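Local coordinates for protein acetyl-CoA acetyltransferase (Bacillus anthracis, PDB 3SS6) that probably catalyses the thiolase reaction, the reversible condensation of two acetyl-CoA molecules to acetoacetyl-CoA with release of free coenzyme A, at residues 53-59 with 82-88; 217-221 with 346-350; 306-310 with 373-377. All blocks are in the same frame, centred on the assembly; numbering follows the deposited sequence.

Interaction 1 (53-59 with 82-88); sequences EVILGHC and VTGYTIQ. With K (potassium ion), chain F.
Ile55 lies alongside Tyr85, the two side chains pointing the same way, with CG2 of Ile55 over the centre of the phenol ring, 4.2 Å from its centroid. At the ring edge the carboxylate of Glu53 stands nearly perpendicular to the ring, its OE1 3.7 Å from Tyr85 CE2. That carboxylate has three partners: Thr83 OG1 donates to Glu53 OE2 over 2.7 Å, from above the carboxylate plane, Gln104 bonds OE1, and Arg89 of the second subunit makes a salt bridge to OE2. The bend at chi2 (94°) turns the Glu53 chain back toward strand 83-88. Tyr85 OH reaches a potassium ion, 3.1 Å away and near the ring plane, which Ser100 and the Tyr85 and Ser100 of the second subunit also bind. The strands run parallel, their axes 14° apart, with backbone bonds such as Ile87 N to Leu56 O, 2.8 Å. Gln88 NE2 hydrogen-bonds Cys59 O (3.1 Å) on a lone pair, while Gln88 OE1 accepts from the backbone N of Gln90. Strands 53-57 and 83-88, with helix 68-75, form a beta-alpha-beta unit where, through Thr86 and Gln88, the sheet of the N-terminal half of the thiolase fold runs on antiparallel into the second subunit.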
loop_
_atom_site.group_PDB
_atom_site.type_symbol
_atom_site.label_atom_id
_atom_site.label_comp_id
_atom_site.label_asym_id
_atom_site.label_seq_id
_atom_site.Cartn_x
_atom_site.Cartn_y
_atom_site.Cartn_z
ATOM N N GLU A 53 18.557 -25.398 -22.252
ATOM C CA GLU A 53 18.368 -24.138 -21.546
ATOM C C GLU A 53 17.144 -23.432 -22.113
ATOM O O GLU A 53 16.870 -23.534 -23.305
ATOM C CB GLU A 53 19.585 -23.244 -21.786
ATOM C CG GLU A 53 19.668 -21.993 -20.937
ATOM C CD GLU A 53 20.494 -22.217 -19.691
ATOM O OE1 GLU A 53 21.735 -22.079 -19.753
ATOM O OE2 GLU A 53 19.892 -22.536 -18.652
ATOM N N VAL A 54 16.417 -22.730 -21.250
ATOM C CA VAL A 54 15.378 -21.788 -21.673
ATOM C C VAL A 54 15.885 -20.405 -21.297
ATOM O O VAL A 54 16.269 -20.185 -20.158
ATOM C CB VAL A 54 14.046 -22.045 -20.945
ATOM C CG1 VAL A 54 13.035 -20.935 -21.236
ATOM C CG2 VAL A 54 13.485 -23.427 -21.356
ATOM N N ILE A 55 15.922 -19.482 -22.253
ATOM C CA ILE A 55 16.378 -18.122 -21.957
ATOM C C ILE A 55 15.284 -17.150 -22.359
ATOM O O ILE A 55 14.859 -17.141 -23.515
ATOM C CB ILE A 55 17.663 -17.777 -22.742
ATOM C CG1 ILE A 55 18.698 -18.881 -22.554
ATOM C CG2 ILE A 55 18.229 -16.415 -22.276
ATOM C CD1 ILE A 55 20.005 -18.608 -23.299
ATOM N N LEU A 56 14.793 -16.361 -21.407
ATOM C CA LEU A 56 13.720 -15.408 -21.694
ATOM C C LEU A 56 14.117 -13.973 -21.390
ATOM O O LEU A 56 14.687 -13.683 -20.324
ATOM C CB LEU A 56 12.464 -15.726 -20.869
ATOM C CG LEU A 56 11.726 -17.031 -21.176
ATOM C CD1 LEU A 56 10.484 -17.115 -20.300
ATOM C CD2 LEU A 56 11.350 -17.060 -22.648
ATOM N N GLY A 57 13.710 -13.061 -22.263
ATOM C CA GLY A 57 13.906 -11.645 -22.036
ATOM C C GLY A 57 12.649 -11.204 -21.292
ATOM O O GLY A 57 11.549 -11.588 -21.669
ATOM N N HIS A 58 12.806 -10.450 -20.210
ATOM C CA HIS A 58 11.659 -9.994 -19.427
ATOM C C HIS A 58 11.951 -8.653 -18.746
ATOM O O HIS A 58 12.831 -8.581 -17.903
ATOM C CB HIS A 58 11.328 -11.074 -18.399
ATOM C CG HIS A 58 10.023 -10.880 -17.698
ATOM N ND1 HIS A 58 9.688 -11.573 -16.556
ATOM C CD2 HIS A 58 8.969 -10.078 -17.975
ATOM C CE1 HIS A 58 8.484 -11.205 -16.158
ATOM N NE2 HIS A 58 8.026 -10.298 -17.001
ATOM N N CYS A 59 11.253 -7.593 -19.139
ATOM C CA CYS A 59 11.472 -6.273 -18.540
ATOM C C CYS A 59 11.016 -6.012 -17.103
ATOM O O CYS A 59 11.733 -5.403 -16.326
ATOM C CB CYS A 59 10.943 -5.174 -19.448
ATOM S SG CYS A 59 11.842 -5.084 -21.000
ATOM N N VAL A 82 16.144 -29.185 -17.329
ATOM C CA VAL A 82 16.043 -28.051 -18.246
ATOM C C VAL A 82 16.156 -26.764 -17.449
ATOM O O VAL A 82 15.191 -26.307 -16.835
ATOM C CB VAL A 82 14.725 -28.067 -19.026
ATOM C CG1 VAL A 82 14.640 -26.869 -19.961
ATOM C CG2 VAL A 82 14.602 -29.367 -19.820
ATOM N N THR A 83 17.353 -26.191 -17.450
ATOM C CA THR A 83 17.613 -24.987 -16.676
ATOM C C THR A 83 17.173 -23.750 -17.448
ATOM O O THR A 83 16.749 -23.850 -18.587
ATOM C CB THR A 83 19.108 -24.895 -16.308
ATOM O OG1 THR A 83 19.905 -24.933 -17.504
ATOM C CG2 THR A 83 19.502 -26.089 -15.436
ATOM N N GLY A 84 17.289 -22.577 -16.837
ATOM C CA GLY A 84 16.913 -21.370 -17.544
ATOM C C GLY A 84 17.462 -20.151 -16.843
ATOM O O GLY A 84 17.850 -20.216 -15.672
ATOM N N TYR A 85 17.506 -19.041 -17.571
ATOM C CA TYR A 85 17.837 -17.751 -16.976
ATOM C C TYR A 85 17.167 -16.641 -17.738
ATOM O O TYR A 85 16.708 -16.840 -18.865
ATOM C CB TYR A 85 19.347 -17.508 -16.836
ATOM C CG TYR A 85 20.197 -17.379 -18.089
ATOM C CD1 TYR A 85 20.677 -16.144 -18.500
ATOM C CD2 TYR A 85 20.585 -18.503 -18.805
ATOM C CE1 TYR A 85 21.515 -16.025 -19.613
ATOM C CE2 TYR A 85 21.413 -18.397 -19.924
ATOM C CZ TYR A 85 21.875 -17.153 -20.317
ATOM O OH TYR A 85 22.704 -17.043 -21.408
ATOM N N THR A 86 17.080 -15.485 -17.087
ATOM C CA THR A 86 16.217 -14.422 -17.560
ATOM C C THR A 86 17.047 -13.171 -17.804
ATOM O O THR A 86 17.974 -12.860 -17.033
ATOM C CB THR A 86 15.072 -14.190 -16.539
ATOM O OG1 THR A 86 14.418 -15.442 -16.277
ATOM C CG2 THR A 86 14.047 -13.224 -17.080
ATOM N N ILE A 87 16.730 -12.464 -18.886
ATOM C CA ILE A 87 17.551 -11.347 -19.341
ATOM C C ILE A 87 16.783 -10.024 -19.360
ATOM O O ILE A 87 15.622 -9.970 -19.780
ATOM C CB ILE A 87 18.127 -11.645 -20.749
ATOM C CG1 ILE A 87 19.219 -12.719 -20.629
ATOM C CG2 ILE A 87 18.676 -10.363 -21.400
ATOM C CD1 ILE A 87 19.830 -13.118 -21.960
ATOM N N GLN A 88 17.460 -8.968 -18.916
ATOM C CA GLN A 88 16.885 -7.637 -18.952
ATOM C C GLN A 88 17.811 -6.717 -19.746
ATOM O O GLN A 88 18.900 -6.394 -19.298
ATOM C CB GLN A 88 16.703 -7.061 -17.542
ATOM C CG GLN A 88 15.381 -6.301 -17.280
ATOM C CD GLN A 88 15.300 -4.946 -17.948
ATOM O OE1 GLN A 88 16.181 -4.563 -18.711
ATOM N NE2 GLN A 88 14.237 -4.201 -17.670
HETATM K K K F . 24.100 -14.312 -21.863
#

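Interaction 2 (217-221 with 346-350); sequences KDEHP and VGLGH
With chi1 of His220 at -158°, CG lies roughly opposite the backbone N, and chi2 of 82° turns the imidazole so that its CD2 edge meets two carbonyls of the final turn of helix 345-348, those of Val346 and Gly347. His220 CD2 comes 3.3 Å from Val346 O, and Gly347 O lies in the ring plane at that same edge. CA of Gly349 sits above one face of the imidazole, displaced toward its rim. Gly349, with positive phi (104°), is where the chain leaves the helix.

No direct hydrogen bond joins the two segments; water does the bridging at two places. One water accepts from His220 N and donates to Leu348 O over 2.8 Å, while another is hydrogen-bonded to His220 NE2 and donates to Val346 O over 2.7 Å. Two carbonyls at the helix C-terminal end thereby each accept a hydrogen bond from water. The contact joins the N- and C-terminal halves of the thiolase fold, at the end of the helix leading into the Gly349-His350 turn, with helix 174-194 touching both Pro221 and Val346.

Pro221 takes the next place along the loop. Its CG and CD crowd Gly347 O, with Pro221 CG at 3.2 Å, and its N, having no hydrogen to give, makes no bond there. On its other contact, Pro221 CG meets Leu348 CD2 at 4.0 Å, the two side chains crossing at a slant. The same methyl, Leu348 CD2, rests 3.9 Å from Asp218 OD2. Asp218 is buried, and its OD1 is held by Arg14 in a salt bridge and by the backbone N of Ile17.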
loop_
_atom_site.group_PDB
_atom_site.type_symbol
_atom_site.label_atom_id
_atom_site.label_comp_id
_atom_site.label_asym_id
_atom_site.label_seq_id
_atom_site.Cartn_x
_atom_site.Cartn_y
_atom_site.Cartn_z
ATOM N N LYS A 217 -6.400 -14.140 -31.374
ATOM C CA LYS A 217 -6.173 -13.075 -32.351
ATOM C C LYS A 217 -5.646 -11.798 -31.699
ATOM O O LYS A 217 -6.135 -11.381 -30.646
ATOM C CB LYS A 217 -7.462 -12.749 -33.106
ATOM C CG LYS A 217 -8.207 -13.978 -33.622
ATOM C CD LYS A 217 -7.503 -14.628 -34.804
ATOM C CE LYS A 217 -7.620 -13.765 -36.054
ATOM N NZ LYS A 217 -7.132 -14.443 -37.292
ATOM N N ASP A 218 -4.665 -11.178 -32.346
ATOM C CA ASP A 218 -4.103 -9.907 -31.883
ATOM C C ASP A 218 -5.223 -8.890 -31.693
ATOM O O ASP A 218 -6.069 -8.715 -32.580
ATOM C CB ASP A 218 -3.101 -9.387 -32.919
ATOM C CG ASP A 218 -1.897 -10.304 -33.081
ATOM O OD1 ASP A 218 -1.241 -10.628 -32.061
ATOM O OD2 ASP A 218 -1.600 -10.693 -34.235
ATOM N N GLU A 219 -5.248 -8.210 -30.551
ATOM C CA GLU A 219 -6.401 -7.356 -30.300
ATOM C C GLU A 219 -6.108 -5.856 -30.342
ATOM O O GLU A 219 -7.032 -5.046 -30.218
ATOM C CB GLU A 219 -7.173 -7.773 -29.034
ATOM C CG GLU A 219 -6.362 -7.696 -27.785
ATOM C CD GLU A 219 -7.137 -8.016 -26.499
ATOM O OE1 GLU A 219 -8.361 -8.288 -26.500
ATOM O OE2 GLU A 219 -6.492 -7.977 -25.451
ATOM N N HIS A 220 -4.847 -5.487 -30.576
ATOM C CA HIS A 220 -4.499 -4.064 -30.642
ATOM C C HIS A 220 -4.916 -3.373 -31.951
ATOM O O HIS A 220 -5.286 -2.207 -31.932
ATOM C CB HIS A 220 -3.001 -3.820 -30.377
ATOM C CG HIS A 220 -2.700 -2.428 -29.912
ATOM N ND1 HIS A 220 -2.853 -2.038 -28.598
ATOM C CD2 HIS A 220 -2.278 -1.331 -30.584
ATOM C CE1 HIS A 220 -2.524 -0.764 -28.477
ATOM N NE2 HIS A 220 -2.173 -0.310 -29.666
ATOM N N PRO A 221 -4.829 -4.073 -33.094
ATOM C CA PRO A 221 -5.188 -3.370 -34.332
ATOM C C PRO A 221 -6.640 -2.905 -34.314
ATOM O O PRO A 221 -7.515 -3.645 -33.847
ATOM C CB PRO A 221 -4.964 -4.431 -35.408
ATOM C CG PRO A 221 -3.810 -5.255 -34.838
ATOM C CD PRO A 221 -4.182 -5.370 -33.364
ATOM N N VAL A 346 2.914 0.140 -33.445
ATOM C CA VAL A 346 1.786 1.047 -33.296
ATOM C C VAL A 346 0.468 0.303 -33.495
ATOM O O VAL A 346 -0.474 0.453 -32.705
ATOM C CB VAL A 346 1.884 2.266 -34.219
ATOM C CG1 VAL A 346 0.577 3.062 -34.168
ATOM C CG2 VAL A 346 3.070 3.137 -33.797
ATOM N N GLY A 347 0.401 -0.516 -34.536
ATOM C CA GLY A 347 -0.812 -1.286 -34.773
ATOM C C GLY A 347 -0.962 -2.562 -33.953
ATOM O O GLY A 347 -2.071 -2.904 -33.508
ATOM N N LEU A 348 0.141 -3.263 -33.745
ATOM C CA LEU A 348 0.102 -4.587 -33.117
ATOM C C LEU A 348 0.342 -4.571 -31.618
ATOM O O LEU A 348 -0.024 -5.522 -30.932
ATOM C CB LEU A 348 1.132 -5.513 -33.762
ATOM C CG LEU A 348 0.777 -5.999 -35.162
ATOM C CD1 LEU A 348 2.041 -6.477 -35.859
ATOM C CD2 LEU A 348 -0.282 -7.116 -35.068
ATOM N N GLY A 349 0.954 -3.514 -31.103
ATOM C CA GLY A 349 1.255 -3.451 -29.686
ATOM C C GLY A 349 2.717 -3.714 -29.377
ATOM O O GLY A 349 3.461 -4.186 -30.221
ATOM N N HIS A 350 3.124 -3.360 -28.164
ATOM C CA HIS A 350 4.507 -3.480 -27.733
ATOM C C HIS A 350 4.702 -4.093 -26.336
ATOM O O HIS A 350 4.997 -3.378 -25.400
ATOM C CB HIS A 350 5.152 -2.090 -27.813
ATOM C CG HIS A 350 6.624 -2.065 -27.541
ATOM N ND1 HIS A 350 7.428 -3.176 -27.649
ATOM C CD2 HIS A 350 7.441 -1.041 -27.200
ATOM C CE1 HIS A 350 8.673 -2.844 -27.364
ATOM N NE2 HIS A 350 8.709 -1.554 -27.090
HETATM O O HOH W 1 -2.389 -6.980 -30.789
HETATM O O HOH W 2 -1.024 2.149 -30.621
#

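Interaction 3 (306-310 with 373-377); sequences DWSLE and EKGIA
Lys374 lays its aliphatic chain over one face of the Trp307 indole, and the preceding residue, Glu373, holds its NZ. Glu373, which itself stays clear of the tryptophan, offers OE1 to Lys374 NZ in a salt bridge of 3.0 Å, the ammonium coming from above the carboxylate plane. At Lys374 the chain runs extended through chi2 and chi3 before bending at chi4 (66°), and its carbons follow the indole in turn. Lys374 CB is over the outer part of the six-membered ring, 3.7 Å from Trp307 CH2. CG comes next, nearest CZ2. Lys374 CD then makes the CH-pi contact, 3.8 Å from the centroid of the six-membered ring and 3.6 Å from Trp307 CE2. Finally Lys374 CE passes over the five-membered ring side, 3.7 Å from Trp307 NE1. Lys374 NZ lies 5.5 Å from the centroid of the five-membered ring of Trp307, too long for more than a weak cation-pi attraction; its close partner is the glutamate.

Gly375 contributes its backbone: its carbonyl O lies in the indole plane at the edge, 3.7 Å from Trp307 CZ3. Ile376 comes to that edge too, with Ile376 CG1 4.0 Å from Trp307 CZ3. Its CD1 reaches on to a looser contact with Leu309 CD1, so tryptophan and leucine of the loop both meet this one side chain. Leu302 of helix 294-305 touches Trp307, Leu309 and Ile376 and joins the cluster.

Strand 374-381 lies between 385-393 and 314-317. The loop 306-310 is the helix-to-strand connection leading into the edge strand 314-317, so this is packing of a connecting loop against the sheet of the C-terminal half of the layered thiolase fold.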
loop_
_atom_site.group_PDB
_atom_site.type_symbol
_atom_site.label_atom_id
_atom_site.label_comp_id
_atom_site.label_asym_id
_atom_site.label_seq_id
_atom_site.Cartn_x
_atom_site.Cartn_y
_atom_site.Cartn_z
ATOM N N ASP A 306 28.782 -8.597 -43.774
ATOM C CA ASP A 306 29.164 -8.283 -45.140
ATOM C C ASP A 306 27.940 -8.229 -46.052
ATOM O O ASP A 306 27.958 -8.745 -47.175
ATOM C CB ASP A 306 30.192 -9.297 -45.655
ATOM C CG ASP A 306 30.818 -8.878 -46.972
ATOM O OD1 ASP A 306 30.839 -7.661 -47.265
ATOM O OD2 ASP A 306 31.292 -9.770 -47.709
ATOM N N TRP A 307 26.873 -7.614 -45.549
ATOM C CA TRP A 307 25.706 -7.302 -46.364
ATOM C C TRP A 307 25.677 -5.808 -46.625
ATOM O O TRP A 307 26.133 -5.013 -45.799
ATOM C CB TRP A 307 24.405 -7.633 -45.639
ATOM C CG TRP A 307 24.068 -9.067 -45.458
ATOM C CD1 TRP A 307 24.807 -10.155 -45.834
ATOM C CD2 TRP A 307 22.878 -9.580 -44.845
ATOM N NE1 TRP A 307 24.145 -11.314 -45.488
ATOM C CE2 TRP A 307 22.961 -10.986 -44.880
ATOM C CE3 TRP A 307 21.748 -8.983 -44.269
ATOM C CZ2 TRP A 307 21.962 -11.803 -44.360
ATOM C CZ3 TRP A 307 20.757 -9.803 -43.744
ATOM C CH2 TRP A 307 20.876 -11.193 -43.790
ATOM N N SER A 308 25.116 -5.426 -47.764
ATOM C CA SER A 308 24.692 -4.054 -47.953
ATOM C C SER A 308 23.284 -3.987 -47.383
ATOM O O SER A 308 22.598 -5.004 -47.272
ATOM C CB SER A 308 24.668 -3.686 -49.432
ATOM O OG SER A 308 23.601 -4.346 -50.094
ATOM N N LEU A 309 22.850 -2.794 -47.010
ATOM C CA LEU A 309 21.491 -2.626 -46.527
ATOM C C LEU A 309 20.524 -3.089 -47.619
ATOM O O LEU A 309 19.497 -3.715 -47.339
ATOM C CB LEU A 309 21.254 -1.164 -46.162
ATOM C CG LEU A 309 19.876 -0.770 -45.648
ATOM C CD1 LEU A 309 19.520 -1.530 -44.370
ATOM C CD2 LEU A 309 19.837 0.735 -45.421
ATOM N N GLU A 310 20.885 -2.798 -48.865
ATOM C CA GLU A 310 20.072 -3.133 -50.029
ATOM C C GLU A 310 19.864 -4.639 -50.200
ATOM O O GLU A 310 18.867 -5.071 -50.784
ATOM C CB GLU A 310 20.704 -2.546 -51.298
ATOM C CG GLU A 310 20.673 -1.018 -51.373
ATOM C CD GLU A 310 21.356 -0.335 -50.190
ATOM O OE1 GLU A 310 22.508 -0.699 -49.854
ATOM O OE2 GLU A 310 20.730 0.571 -49.594
ATOM N N GLU A 373 14.899 -14.443 -48.729
ATOM C CA GLU A 373 15.974 -14.989 -47.891
ATOM C C GLU A 373 16.423 -14.113 -46.726
ATOM O O GLU A 373 16.408 -14.548 -45.570
ATOM C CB GLU A 373 17.199 -15.313 -48.754
ATOM C CG GLU A 373 18.350 -15.915 -47.969
ATOM C CD GLU A 373 19.544 -16.275 -48.839
ATOM O OE1 GLU A 373 19.966 -15.444 -49.675
ATOM O OE2 GLU A 373 20.057 -17.396 -48.687
ATOM N N LYS A 374 16.853 -12.891 -47.027
ATOM C CA LYS A 374 17.591 -12.096 -46.039
ATOM C C LYS A 374 16.730 -11.148 -45.211
ATOM O O LYS A 374 15.990 -10.329 -45.760
ATOM C CB LYS A 374 18.716 -11.311 -46.730
ATOM C CG LYS A 374 19.794 -12.194 -47.349
ATOM C CD LYS A 374 20.961 -11.367 -47.852
ATOM C CE LYS A 374 22.081 -12.258 -48.395
ATOM N NZ LYS A 374 21.656 -12.997 -49.614
ATOM N N GLY A 375 16.849 -11.254 -43.891
ATOM C CA GLY A 375 16.047 -10.457 -42.972
ATOM C C GLY A 375 16.888 -9.738 -41.933
ATOM O O GLY A 375 17.912 -10.248 -41.485
ATOM N N ILE A 376 16.453 -8.537 -41.567
ATOM C CA ILE A 376 17.045 -7.816 -40.443
ATOM C C ILE A 376 15.936 -7.478 -39.470
ATOM O O ILE A 376 14.914 -6.919 -39.870
ATOM C CB ILE A 376 17.691 -6.498 -40.899
ATOM C CG1 ILE A 376 18.800 -6.769 -41.916
ATOM C CG2 ILE A 376 18.237 -5.739 -39.700
ATOM C CD1 ILE A 376 19.400 -5.487 -42.529
ATOM N N ALA A 377 16.134 -7.812 -38.194
ATOM C CA ALA A 377 15.207 -7.389 -37.154
ATOM C C ALA A 377 15.980 -6.504 -36.179
ATOM O O ALA A 377 17.072 -6.858 -35.741
ATOM C CB ALA A 377 14.611 -8.586 -36.430
#

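Overall arrangement
From the N terminus, interaction 1 comes first: its segments close the 22-residue connection that contains helix 68-75, at one edge of the sheet of the N-terminal half, and it is finished before the others open. Interaction 2 opens at 217-221 and closes only at 346-350, spanning the passage from the N-terminal to the C-terminal half of the thiolase fold. Interaction 3 opens inside that span, at 306-310, and closes beyond it at 373-377, so interactions 2 and 3 cross along the chain. Interactions 1 and 3 lie toward opposite ends of the strand order, their centres about 27 Å apart. Interaction 2 ties loop to helix terminus across the two halves, and none of the three touches another.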